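Local coordinates for protein probable aspartate aminotransferase 2 (Methanococcus jannaschii, PDB 2Z61) that uses pyridoxal 5'-phosphate to transfer an amino group from alanine to a furancarboxaldehyde phosphate, producing the precursor of the furan moiety of methanofuran, at residues A[330-335]-A[346-351]; A[165-170]-A[308-313]; A[209-214]-A[233-238]; A[100-105]-A[215-220]. One frame throughout, in Å; residues are numbered along the deposited sequence.

Contact 1. Residues A[330-335]-A[346-351]; sequences VALTPG and IRISYA
Thr333 and Arg347 form an antiparallel hydrogen-bonded pair, their CA atoms 5.2 Å apart, and Pro334 follows opposite Ile346 as a non-hydrogen-bonded pair. The bond from Arg347 N to Thr333 O is 2.9 Å long. Its return partner, Thr333 N to Arg347 O, is weak at 3.5 Å. Proline has no N-H to give, which suits a position that asks for no strand bond. Thr333 O is also met by Ile346 CA, a C-H...O contact of 3.3 Å. At Gly335 a CB would crowd Ile346 N, so the smallest residue fits this close turn away from the strand.

The two faces differ sharply. On one, Leu332 and Ile348 run side by side and point the same way, with Leu332 CD2 3.6 Å from Ile348 CG1. Leu332 and Ile346 both pack on Phe320 of helix 317-328; branched aliphatic chains suit this apolar side. On the other face Thr333 and Arg347 lie alongside each other. Arg347 CG stands anti to the backbone N (chi1 -175°), and a bend at chi3 (80°) turns the guanidinium aside, where NH1 bonds Asn165 OD1 and NH2 reaches Glu35 O more weakly. A water 2.8 Å from Thr333 OG1 also gives a weak bond to Arg347 O, tying hydroxyl to strand backbone.

The strand pair thus sets where the arginine side chain starts, while Asn165 and, weakly, Glu35 hold its buried guanidinium, consistent with the substrate-carboxylate arginine of class I aminotransferases.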
loop_
_atom_site.group_PDB
_atom_site.type_symbol
_atom_site.label_atom_id
_atom_site.label_comp_id
_atom_site.label_asym_id
_atom_site.label_seq_id
_atom_site.Cartn_x
_atom_site.Cartn_y
_atom_site.Cartn_z
ATOM N N VAL A 330 10.398 -13.069 29.299
ATOM C CA VAL A 330 9.663 -11.816 29.149
ATOM C C VAL A 330 10.261 -10.997 28.009
ATOM O O VAL A 330 11.418 -10.569 28.068
ATOM C CB VAL A 330 9.697 -10.997 30.454
ATOM C CG1 VAL A 330 9.017 -9.650 30.253
ATOM C CG2 VAL A 330 8.996 -11.775 31.556
ATOM N N ALA A 331 9.460 -10.794 26.969
ATOM C CA ALA A 331 9.884 -10.057 25.782
ATOM C C ALA A 331 9.683 -8.543 25.885
ATOM O O ALA A 331 8.556 -8.056 26.006
ATOM C CB ALA A 331 9.146 -10.600 24.558
ATOM N N LEU A 332 10.792 -7.814 25.831
ATOM C CA LEU A 332 10.788 -6.353 25.896
ATOM C C LEU A 332 11.545 -5.829 24.686
ATOM O O LEU A 332 12.348 -6.542 24.095
ATOM C CB LEU A 332 11.488 -5.854 27.172
ATOM C CG LEU A 332 10.783 -6.016 28.517
ATOM C CD1 LEU A 332 11.602 -5.329 29.594
ATOM C CD2 LEU A 332 9.393 -5.412 28.452
ATOM N N THR A 333 11.299 -4.571 24.336
ATOM C CA THR A 333 11.955 -3.955 23.192
ATOM C C THR A 333 13.091 -3.031 23.621
ATOM O O THR A 333 12.876 -2.095 24.386
ATOM C CB THR A 333 10.955 -3.126 22.375
ATOM O OG1 THR A 333 9.834 -3.948 22.017
ATOM C CG2 THR A 333 11.623 -2.573 21.112
ATOM N N PRO A 334 14.317 -3.287 23.131
ATOM C CA PRO A 334 15.472 -2.449 23.479
ATOM C C PRO A 334 15.300 -1.014 22.980
ATOM O O PRO A 334 14.993 -0.783 21.813
ATOM C CB PRO A 334 16.642 -3.179 22.819
ATOM C CG PRO A 334 15.999 -3.902 21.672
ATOM C CD PRO A 334 14.727 -4.420 22.286
ATOM N N GLY A 335 15.508 -0.056 23.876
ATOM C CA GLY A 335 15.345 1.344 23.532
ATOM C C GLY A 335 16.221 1.887 22.424
ATOM O O GLY A 335 15.785 2.747 21.660
ATOM N N ILE A 346 14.179 1.121 27.449
ATOM C CA ILE A 346 13.467 -0.022 26.889
ATOM C C ILE A 346 11.996 0.378 26.777
ATOM O O ILE A 346 11.496 1.175 27.577
ATOM C CB ILE A 346 13.554 -1.283 27.787
ATOM C CG1 ILE A 346 12.754 -1.068 29.074
ATOM C CG2 ILE A 346 15.008 -1.608 28.091
ATOM C CD1 ILE A 346 12.514 -2.343 29.860
ATOM N N ARG A 347 11.307 -0.162 25.783
ATOM C CA ARG A 347 9.896 0.158 25.619
ATOM C C ARG A 347 9.039 -0.990 26.114
ATOM O O ARG A 347 9.260 -2.151 25.758
ATOM C CB ARG A 347 9.551 0.439 24.154
ATOM C CG ARG A 347 8.101 0.893 23.954
ATOM C CD ARG A 347 7.694 0.902 22.482
ATOM N NE ARG A 347 7.350 -0.433 22.005
ATOM C CZ ARG A 347 6.955 -0.706 20.762
ATOM N NH1 ARG A 347 6.848 0.265 19.863
ATOM N NH2 ARG A 347 6.657 -1.955 20.417
ATOM N N ILE A 348 8.076 -0.654 26.963
ATOM C CA ILE A 348 7.149 -1.634 27.492
ATOM C C ILE A 348 5.784 -1.322 26.904
ATOM O O ILE A 348 5.297 -0.193 27.001
ATOM C CB ILE A 348 7.056 -1.572 29.035
ATOM C CG1 ILE A 348 8.320 -2.180 29.653
ATOM C CG2 ILE A 348 5.815 -2.316 29.517
ATOM C CD1 ILE A 348 8.280 -2.280 31.173
ATOM N N SER A 349 5.182 -2.318 26.271
ATOM C CA SER A 349 3.863 -2.149 25.681
ATOM C C SER A 349 2.839 -2.887 26.526
ATOM O O SER A 349 2.990 -4.077 26.782
ATOM C CB SER A 349 3.838 -2.714 24.262
ATOM O OG SER A 349 2.502 -2.857 23.812
ATOM N N TYR A 350 1.801 -2.189 26.968
ATOM C CA TYR A 350 0.781 -2.845 27.768
ATOM C C TYR A 350 -0.432 -3.213 26.930
ATOM O O TYR A 350 -1.572 -3.210 27.406
ATOM C CB TYR A 350 0.388 -1.987 28.980
ATOM C CG TYR A 350 0.148 -0.516 28.715
ATOM C CD1 TYR A 350 -1.105 -0.048 28.324
ATOM C CD2 TYR A 350 1.164 0.419 28.918
ATOM C CE1 TYR A 350 -1.344 1.316 28.158
ATOM C CE2 TYR A 350 0.937 1.784 28.748
ATOM C CZ TYR A 350 -0.318 2.223 28.372
ATOM O OH TYR A 350 -0.545 3.572 28.213
ATOM N N ALA A 351 -0.161 -3.534 25.668
ATOM C CA ALA A 351 -1.182 -3.948 24.725
ATOM C C ALA A 351 -1.316 -5.459 24.874
ATOM O O ALA A 351 -1.339 -6.203 23.892
ATOM C CB ALA A 351 -0.761 -3.595 23.303
HETATM O O HOH W 1 7.834 -2.451 23.276
#

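Contact 2. Residues A[165-170]-A[308-313]; sequences NPLGEV and YVFPNI
Asn165 lies over one face of the Tyr308 ring. Its CB comes 3.5 Å from Tyr308 CE2, and OD1 rides above the same face toward the rim, the amide and ring planes 34° apart. This brings a flat amide against a flat ring while its polar atoms work elsewhere. Pro166, joined to Asn165 by a cis peptide, turns its own ring over one face of Phe310, a CH-pi contact with CB 4.1 Å from the ring centroid. Phe310 CG lies opposite the backbone N (chi1 -159°), which sets the ring against both Pro166 and Leu167. The Leu167 and Phe310 side chains meet at a slant, Leu167 CD2 3.5 Å from Phe310 CD2. A water takes a bond from Phe310 N and donates to Leu167 O, bridging the backbones where no direct bond forms. At Gly168 a CB would collide with Tyr308 O, and the backbone angles themselves suit glycine. Replacing Tyr308 by an alanine here would probably leave the Asn165 amide without its backing ring and Tyr192 OH without its hydroxyl partner. Rings and a cis-proline thus fix the backbone beside an asparagine whose amide hydrogen-bonds both Arg347 and, through ND2, O3 of the cofactor-bearing residue at position 222, as in other class I aminotransferases.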
loop_
_atom_site.group_PDB
_atom_site.type_symbol
_atom_site.label_atom_id
_atom_site.label_comp_id
_atom_site.label_asym_id
_atom_site.label_seq_id
_atom_site.Cartn_x
_atom_site.Cartn_y
_atom_site.Cartn_z
ATOM N N ASN A 165 5.275 7.168 19.832
ATOM C CA ASN A 165 5.819 5.833 19.958
ATOM C C ASN A 165 7.197 6.048 19.861
ATOM O O ASN A 165 7.357 6.595 18.808
ATOM C CB ASN A 165 5.139 4.892 18.956
ATOM C CG ASN A 165 6.010 3.719 18.562
ATOM O OD1 ASN A 165 6.766 3.192 19.379
ATOM N ND2 ASN A 165 5.912 3.309 17.304
ATOM N N PRO A 166 8.150 5.678 20.693
ATOM C CA PRO A 166 8.111 4.908 21.892
ATOM C C PRO A 166 7.768 5.613 23.218
ATOM O O PRO A 166 7.487 4.841 24.244
ATOM C CB PRO A 166 9.561 4.450 21.989
ATOM C CG PRO A 166 10.339 5.593 21.460
ATOM C CD PRO A 166 9.455 6.268 20.452
ATOM N N LEU A 167 7.781 6.910 23.398
ATOM C CA LEU A 167 7.571 7.575 24.688
ATOM C C LEU A 167 6.209 7.498 25.373
ATOM O O LEU A 167 6.143 7.413 26.594
ATOM C CB LEU A 167 7.986 9.042 24.559
ATOM C CG LEU A 167 9.446 9.249 24.146
ATOM C CD1 LEU A 167 9.700 10.706 23.789
ATOM C CD2 LEU A 167 10.351 8.808 25.283
ATOM N N GLY A 168 5.124 7.529 24.613
ATOM C CA GLY A 168 3.813 7.478 25.236
ATOM C C GLY A 168 3.431 8.839 25.798
ATOM O O GLY A 168 2.470 8.975 26.548
ATOM N N GLU A 169 4.190 9.856 25.419
ATOM C CA GLU A 169 3.954 11.208 25.895
ATOM C C GLU A 169 3.245 12.068 24.860
ATOM O O GLU A 169 3.217 11.734 23.677
ATOM C CB GLU A 169 5.290 11.855 26.266
ATOM C CG GLU A 169 6.010 11.166 27.411
ATOM C CD GLU A 169 7.425 11.681 27.604
ATOM O OE1 GLU A 169 7.612 12.913 27.686
ATOM O OE2 GLU A 169 8.352 10.851 27.679
ATOM N N VAL A 170 2.666 13.171 25.316
ATOM C CA VAL A 170 1.978 14.110 24.439
ATOM C C VAL A 170 2.924 15.293 24.261
ATOM O O VAL A 170 3.476 15.795 25.239
ATOM C CB VAL A 170 0.661 14.617 25.076
ATOM C CG1 VAL A 170 0.035 15.687 24.199
ATOM C CG2 VAL A 170 -0.312 13.468 25.257
ATOM N N TYR A 308 2.418 2.667 25.449
ATOM C CA TYR A 308 3.831 2.423 25.696
ATOM C C TYR A 308 4.353 3.255 26.865
ATOM O O TYR A 308 3.841 4.336 27.161
ATOM C CB TYR A 308 4.659 2.796 24.465
ATOM C CG TYR A 308 4.144 2.266 23.149
ATOM C CD1 TYR A 308 4.160 0.899 22.861
ATOM C CD2 TYR A 308 3.689 3.141 22.158
ATOM C CE1 TYR A 308 3.745 0.422 21.612
ATOM C CE2 TYR A 308 3.276 2.676 20.912
ATOM C CZ TYR A 308 3.309 1.316 20.644
ATOM O OH TYR A 308 2.924 0.868 19.400
ATOM N N VAL A 309 5.383 2.730 27.519
ATOM C CA VAL A 309 6.069 3.409 28.612
ATOM C C VAL A 309 7.538 3.191 28.249
ATOM O O VAL A 309 7.938 2.077 27.888
ATOM C CB VAL A 309 5.731 2.788 29.982
ATOM C CG1 VAL A 309 6.458 3.541 31.079
ATOM C CG2 VAL A 309 4.223 2.868 30.230
ATOM N N PHE A 310 8.332 4.255 28.318
ATOM C CA PHE A 310 9.741 4.195 27.928
ATOM C C PHE A 310 10.661 4.586 29.092
ATOM O O PHE A 310 11.261 5.661 29.089
ATOM C CB PHE A 310 9.947 5.149 26.745
ATOM C CG PHE A 310 11.163 4.863 25.919
ATOM C CD1 PHE A 310 11.293 3.653 25.244
ATOM C CD2 PHE A 310 12.153 5.824 25.766
ATOM C CE1 PHE A 310 12.395 3.407 24.423
ATOM C CE2 PHE A 310 13.257 5.590 24.950
ATOM C CZ PHE A 310 13.376 4.378 24.276
ATOM N N PRO A 311 10.801 3.701 30.088
ATOM C CA PRO A 311 11.640 3.946 31.265
ATOM C C PRO A 311 13.150 3.920 31.074
ATOM O O PRO A 311 13.678 3.154 30.262
ATOM C CB PRO A 311 11.186 2.862 32.232
ATOM C CG PRO A 311 10.910 1.717 31.308
ATOM C CD PRO A 311 10.146 2.384 30.180
ATOM N N ASN A 312 13.832 4.772 31.837
ATOM C CA ASN A 312 15.289 4.836 31.831
ATOM C C ASN A 312 15.690 3.844 32.922
ATOM O O ASN A 312 15.513 4.119 34.108
ATOM C CB ASN A 312 15.776 6.234 32.214
ATOM C CG ASN A 312 17.291 6.347 32.200
ATOM O OD1 ASN A 312 17.994 5.494 32.740
ATOM N ND2 ASN A 312 17.798 7.407 31.585
ATOM N N ILE A 313 16.213 2.693 32.522
ATOM C CA ILE A 313 16.600 1.672 33.487
ATOM C C ILE A 313 18.035 1.822 33.966
ATOM O O ILE A 313 18.588 0.912 34.587
ATOM C CB ILE A 313 16.417 0.262 32.898
ATOM C CG1 ILE A 313 17.345 0.073 31.698
ATOM C CG2 ILE A 313 14.961 0.062 32.492
ATOM C CD1 ILE A 313 17.299 -1.322 31.106
HETATM O O HOH W 2 7.827 6.980 28.985
#

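Contact 3. Residues A[209-214]-A[233-238]; sequences ENLEKT and YVISND
Asn237 reaches Leu211 through CB and ND2. CB already sits 3.2 Å from Leu211 O. With CG placed between the backbone N and the carbonyl carbon (chi1 64°), the amide is brought up to the same oxygen. At the tip, ND2 donates to Leu211 O over 2.9 Å, a bond in the carbonyl plane and only 12° out of the amide's own plane. The other branch, OD1, turns back to accept from Ile240 N, so Asn237 is the N-cap of helix 238-251. Asparagine suits the place because one amide can accept from the helix and donate to the loop at once. A leucine in its place has no amide, and would probably leave Leu211 O without its donor and Ile240 N without its side-chain cap.

Next to it, Ser236 OG donates to Thr214 O over 3.1 Å, approaching tilted 28° from the carbonyl plane. Leu211 supplies the apolar part: its CB packs against the Ser236-Asn237 peptide, while CD1 fits tightly on Ile235 CG2 at 3.5 Å, and the side chain also touches Ile205.

The contact lies where the large sheet gives way to loops. It holds the turn entering strand 214-219 against the exit of its antiparallel neighbour, strand 232-235, just where the chain passes into helix 238-251; Ile235 in turn touches Ile92 of strand 92-95 and Tyr79 of helix 69-82.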
loop_
_atom_site.group_PDB
_atom_site.type_symbol
_atom_site.label_atom_id
_atom_site.label_comp_id
_atom_site.label_asym_id
_atom_site.label_seq_id
_atom_site.Cartn_x
_atom_site.Cartn_y
_atom_site.Cartn_z
ATOM N N GLU A 209 -5.496 25.728 11.140
ATOM C CA GLU A 209 -6.819 25.320 10.682
ATOM C C GLU A 209 -7.036 25.338 9.175
ATOM O O GLU A 209 -7.997 24.748 8.682
ATOM C CB GLU A 209 -7.885 26.171 11.372
ATOM C CG GLU A 209 -7.865 26.034 12.886
ATOM C CD GLU A 209 -8.887 26.916 13.570
ATOM O OE1 GLU A 209 -8.880 28.141 13.316
ATOM O OE2 GLU A 209 -9.698 26.385 14.360
ATOM N N ASN A 210 -6.153 26.006 8.442
ATOM C CA ASN A 210 -6.275 26.054 6.989
ATOM C C ASN A 210 -5.295 25.089 6.334
ATOM O O ASN A 210 -5.173 25.048 5.110
ATOM C CB ASN A 210 -6.026 27.469 6.467
ATOM C CG ASN A 210 -7.141 28.423 6.835
ATOM O OD1 ASN A 210 -8.310 28.166 6.546
ATOM N ND2 ASN A 210 -6.786 29.537 7.468
ATOM N N LEU A 211 -4.596 24.318 7.160
ATOM C CA LEU A 211 -3.630 23.342 6.669
ATOM C C LEU A 211 -2.733 23.961 5.607
ATOM O O LEU A 211 -2.465 23.348 4.569
ATOM C CB LEU A 211 -4.370 22.139 6.091
ATOM C CG LEU A 211 -5.403 21.528 7.039
ATOM C CD1 LEU A 211 -6.393 20.688 6.247
ATOM C CD2 LEU A 211 -4.695 20.707 8.104
ATOM N N GLU A 212 -2.280 25.180 5.879
ATOM C CA GLU A 212 -1.410 25.911 4.971
ATOM C C GLU A 212 -0.046 25.253 4.887
ATOM O O GLU A 212 0.543 25.159 3.809
ATOM C CB GLU A 212 -1.238 27.353 5.450
ATOM C CG GLU A 212 -2.530 28.154 5.486
ATOM C CD GLU A 212 -2.337 29.558 6.040
ATOM O OE1 GLU A 212 -3.340 30.303 6.128
ATOM O OE2 GLU A 212 -1.186 29.913 6.389
ATOM N N LYS A 213 0.463 24.805 6.029
ATOM C CA LYS A 213 1.773 24.175 6.056
ATOM C C LYS A 213 1.821 22.885 6.872
ATOM O O LYS A 213 2.877 22.483 7.359
ATOM C CB LYS A 213 2.809 25.173 6.577
ATOM C CG LYS A 213 2.476 25.766 7.936
ATOM C CD LYS A 213 3.377 26.951 8.268
ATOM C CE LYS A 213 4.843 26.631 8.028
ATOM N NZ LYS A 213 5.729 27.805 8.270
ATOM N N THR A 214 0.677 22.232 7.026
ATOM C CA THR A 214 0.658 20.982 7.764
ATOM C C THR A 214 0.021 19.836 6.985
ATOM O O THR A 214 -0.876 20.037 6.162
ATOM C CB THR A 214 -0.091 21.092 9.125
ATOM O OG1 THR A 214 -1.365 20.444 9.032
ATOM C CG2 THR A 214 -0.303 22.526 9.511
ATOM N N TYR A 233 -5.772 7.763 6.722
ATOM C CA TYR A 233 -6.108 8.908 5.905
ATOM C C TYR A 233 -5.154 10.076 6.113
ATOM O O TYR A 233 -4.475 10.172 7.127
ATOM C CB TYR A 233 -7.558 9.327 6.174
ATOM C CG TYR A 233 -7.838 9.761 7.597
ATOM C CD1 TYR A 233 -7.374 10.985 8.075
ATOM C CD2 TYR A 233 -8.584 8.952 8.465
ATOM C CE1 TYR A 233 -7.646 11.404 9.377
ATOM C CE2 TYR A 233 -8.863 9.363 9.776
ATOM C CZ TYR A 233 -8.391 10.597 10.220
ATOM O OH TYR A 233 -8.680 11.044 11.486
ATOM N N VAL A 234 -5.098 10.956 5.124
ATOM C CA VAL A 234 -4.228 12.116 5.204
ATOM C C VAL A 234 -5.061 13.369 4.953
ATOM O O VAL A 234 -5.957 13.368 4.112
ATOM C CB VAL A 234 -3.091 12.024 4.164
ATOM C CG1 VAL A 234 -2.157 13.211 4.299
ATOM C CG2 VAL A 234 -2.319 10.729 4.369
ATOM N N ILE A 235 -4.773 14.427 5.701
ATOM C CA ILE A 235 -5.494 15.684 5.537
ATOM C C ILE A 235 -4.499 16.822 5.332
ATOM O O ILE A 235 -3.491 16.903 6.035
ATOM C CB ILE A 235 -6.357 16.000 6.770
ATOM C CG1 ILE A 235 -7.356 14.863 7.013
ATOM C CG2 ILE A 235 -7.105 17.314 6.549
ATOM C CD1 ILE A 235 -8.134 14.983 8.314
ATOM N N SER A 236 -4.779 17.690 4.364
ATOM C CA SER A 236 -3.909 18.827 4.080
ATOM C C SER A 236 -4.606 19.786 3.108
ATOM O O SER A 236 -5.796 19.638 2.843
ATOM C CB SER A 236 -2.586 18.334 3.487
ATOM O OG SER A 236 -1.692 19.409 3.261
ATOM N N ASN A 237 -3.876 20.767 2.583
ATOM C CA ASN A 237 -4.464 21.720 1.641
ATOM C C ASN A 237 -4.563 21.114 0.237
ATOM O O ASN A 237 -3.991 20.058 -0.039
ATOM C CB ASN A 237 -3.649 23.025 1.607
ATOM C CG ASN A 237 -2.232 22.822 1.100
ATOM O OD1 ASN A 237 -2.020 22.428 -0.046
ATOM N ND2 ASN A 237 -1.253 23.092 1.958
ATOM N N ASP A 238 -5.287 21.797 -0.645
ATOM C CA ASP A 238 -5.514 21.342 -2.016
ATOM C C ASP A 238 -4.285 20.898 -2.795
ATOM O O ASP A 238 -4.272 19.805 -3.359
ATOM C CB ASP A 238 -6.232 22.432 -2.818
ATOM C CG ASP A 238 -7.610 22.753 -2.271
ATOM O OD1 ASP A 238 -8.458 21.837 -2.183
ATOM O OD2 ASP A 238 -7.844 23.930 -1.925
#

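Contact 4. Residues A[100-105]-A[215-220]; sequences LGLFFA and ILINGF
Ile217 presses its CD1 onto Leu102, and the contact between helix and strand is made by apolar packing alone. That methyl is 3.3 Å from Leu102 CA and equally near Leu102 CD1, tighter than carbons usually pack, and the two side chains cross at about a right angle. Ile217 CG1 stands anti to the carbonyl carbon (chi1 -61°), which carries CD1 up to the helix backbone. One turn on, Ala105 offers only a methyl: its CB lies 3.8 Å from Ile215 CG2 and 4.0 Å from Ile217 CD1, bridging two alternate residues on one face of the strand. The small side chain of Ala105 lets the helix come close, while beta-branched isoleucines suit an extended strand and fill the interface.

No hydrogen bond crosses between the two segments. In the helix, Ala105 N bonds Gly101 O at 2.9 Å; in the strand, Asn218 OD1 accepts from Gly219 N at 2.8 Å.

The axes of the short segments approach to 8.6 Å and run nearly antiparallel, at 166°. Farther along the helix surface, Leu100 and Phe103 pack on Phe252 and Leu251 of the second subunit, so the helix lies between sheet and dimer partner. A helix laid back along a central, mostly parallel sheet is the alpha/beta architecture of the large domain in fold-type I pyridoxal phosphate enzymes, and strand 214-219 leads towards Lys222, the residue that carries the cofactor.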
loop_
_atom_site.group_PDB
_atom_site.type_symbol
_atom_site.label_atom_id
_atom_site.label_comp_id
_atom_site.label_asym_id
_atom_site.label_seq_id
_atom_site.Cartn_x
_atom_site.Cartn_y
_atom_site.Cartn_z
ATOM N N LEU A 100 1.517 4.068 4.599
ATOM C CA LEU A 100 1.554 4.557 3.228
ATOM C C LEU A 100 1.247 6.046 3.205
ATOM O O LEU A 100 1.846 6.787 2.439
ATOM C CB LEU A 100 0.538 3.827 2.337
ATOM C CG LEU A 100 1.094 2.754 1.398
ATOM C CD1 LEU A 100 0.025 2.372 0.374
ATOM C CD2 LEU A 100 2.341 3.286 0.689
ATOM N N GLY A 101 0.305 6.471 4.042
ATOM C CA GLY A 101 -0.048 7.879 4.090
ATOM C C GLY A 101 1.176 8.732 4.370
ATOM O O GLY A 101 1.466 9.685 3.644
ATOM N N LEU A 102 1.900 8.384 5.429
ATOM C CA LEU A 102 3.107 9.107 5.796
ATOM C C LEU A 102 4.092 9.113 4.622
ATOM O O LEU A 102 4.611 10.161 4.242
ATOM C CB LEU A 102 3.757 8.454 7.017
ATOM C CG LEU A 102 5.054 9.098 7.524
ATOM C CD1 LEU A 102 4.759 10.448 8.163
ATOM C CD2 LEU A 102 5.715 8.173 8.528
ATOM N N PHE A 103 4.341 7.943 4.043
ATOM C CA PHE A 103 5.274 7.871 2.924
ATOM C C PHE A 103 4.888 8.822 1.791
ATOM O O PHE A 103 5.733 9.525 1.248
ATOM C CB PHE A 103 5.365 6.450 2.376
ATOM C CG PHE A 103 6.365 6.314 1.268
ATOM C CD1 PHE A 103 7.726 6.268 1.550
ATOM C CD2 PHE A 103 5.953 6.299 -0.059
ATOM C CE1 PHE A 103 8.660 6.211 0.522
ATOM C CE2 PHE A 103 6.884 6.241 -1.091
ATOM C CZ PHE A 103 8.235 6.198 -0.798
ATOM N N PHE A 104 3.606 8.831 1.432
ATOM C CA PHE A 104 3.119 9.703 0.374
ATOM C C PHE A 104 3.290 11.178 0.745
ATOM O O PHE A 104 3.589 12.010 -0.116
ATOM C CB PHE A 104 1.639 9.415 0.093
ATOM C CG PHE A 104 1.383 8.096 -0.589
ATOM C CD1 PHE A 104 0.080 7.618 -0.732
ATOM C CD2 PHE A 104 2.430 7.346 -1.114
ATOM C CE1 PHE A 104 -0.178 6.410 -1.392
ATOM C CE2 PHE A 104 2.184 6.140 -1.775
ATOM C CZ PHE A 104 0.875 5.672 -1.913
ATOM N N ALA A 105 3.094 11.496 2.027
ATOM C CA ALA A 105 3.234 12.873 2.508
ATOM C C ALA A 105 4.661 13.366 2.296
ATOM O O ALA A 105 4.877 14.425 1.701
ATOM C CB ALA A 105 2.861 12.955 3.992
ATOM N N ILE A 215 0.525 18.637 7.238
ATOM C CA ILE A 215 -0.015 17.431 6.633
ATOM C C ILE A 215 -0.318 16.567 7.845
ATOM O O ILE A 215 0.573 16.213 8.609
ATOM C CB ILE A 215 0.995 16.720 5.722
ATOM C CG1 ILE A 215 1.484 17.689 4.642
ATOM C CG2 ILE A 215 0.329 15.516 5.073
ATOM C CD1 ILE A 215 2.413 17.070 3.613
ATOM N N LEU A 216 -1.592 16.269 8.034
ATOM C CA LEU A 216 -2.039 15.492 9.171
ATOM C C LEU A 216 -2.245 14.031 8.780
ATOM O O LEU A 216 -2.919 13.711 7.794
ATOM C CB LEU A 216 -3.338 16.105 9.706
ATOM C CG LEU A 216 -3.866 15.719 11.088
ATOM C CD1 LEU A 216 -5.032 16.628 11.438
ATOM C CD2 LEU A 216 -4.293 14.255 11.112
ATOM N N ILE A 217 -1.662 13.142 9.566
ATOM C CA ILE A 217 -1.769 11.727 9.291
ATOM C C ILE A 217 -2.425 11.017 10.466
ATOM O O ILE A 217 -2.000 11.181 11.619
ATOM C CB ILE A 217 -0.369 11.122 9.017
ATOM C CG1 ILE A 217 0.244 11.805 7.787
ATOM C CG2 ILE A 217 -0.484 9.608 8.769
ATOM C CD1 ILE A 217 1.671 11.447 7.542
ATOM N N ASN A 218 -3.490 10.266 10.171
ATOM C CA ASN A 218 -4.208 9.489 11.173
ATOM C C ASN A 218 -4.831 8.286 10.454
ATOM O O ASN A 218 -4.691 8.133 9.237
ATOM C CB ASN A 218 -5.297 10.338 11.850
ATOM C CG ASN A 218 -5.595 9.889 13.287
ATOM O OD1 ASN A 218 -5.417 8.726 13.638
ATOM N ND2 ASN A 218 -6.063 10.820 14.114
ATOM N N GLY A 219 -5.511 7.425 11.198
ATOM C CA GLY A 219 -6.116 6.260 10.581
ATOM C C GLY A 219 -6.930 5.478 11.585
ATOM O O GLY A 219 -7.160 5.955 12.694
ATOM N N PHE A 220 -7.350 4.274 11.217
ATOM C CA PHE A 220 -8.175 3.456 12.106
ATOM C C PHE A 220 -7.464 2.303 12.811
ATOM O O PHE A 220 -8.069 1.619 13.640
ATOM C CB PHE A 220 -9.386 2.899 11.333
ATOM C CG PHE A 220 -10.258 3.958 10.709
ATOM C CD1 PHE A 220 -9.913 4.535 9.491
ATOM C CD2 PHE A 220 -11.413 4.395 11.354
ATOM C CE1 PHE A 220 -10.703 5.532 8.919
ATOM C CE2 PHE A 220 -12.214 5.396 10.790
ATOM C CZ PHE A 220 -11.858 5.966 9.569
#

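How the contacts relate
From the N terminus, helix 98-109 opens contact 4, and 165-170 opens contact 2 before anything closes. Segment 209-214 then opens contact 3; contact 4 closes at 215-220 and contact 3 at 233-238, so these two cross. Contact 2 closes only at 308-313, crossing contact 4 and enclosing contact 3. Contact 1 follows in series as a beta hairpin. Contacts 3 and 4, with centres 11 Å apart, share neighbouring strands of the seven-stranded sheet. Contacts 1 and 2, with centres 10 Å apart, share the three-stranded sheet, and contact 2 ties it to the loop after strand 155-161 of the large sheet, beside the cofactor.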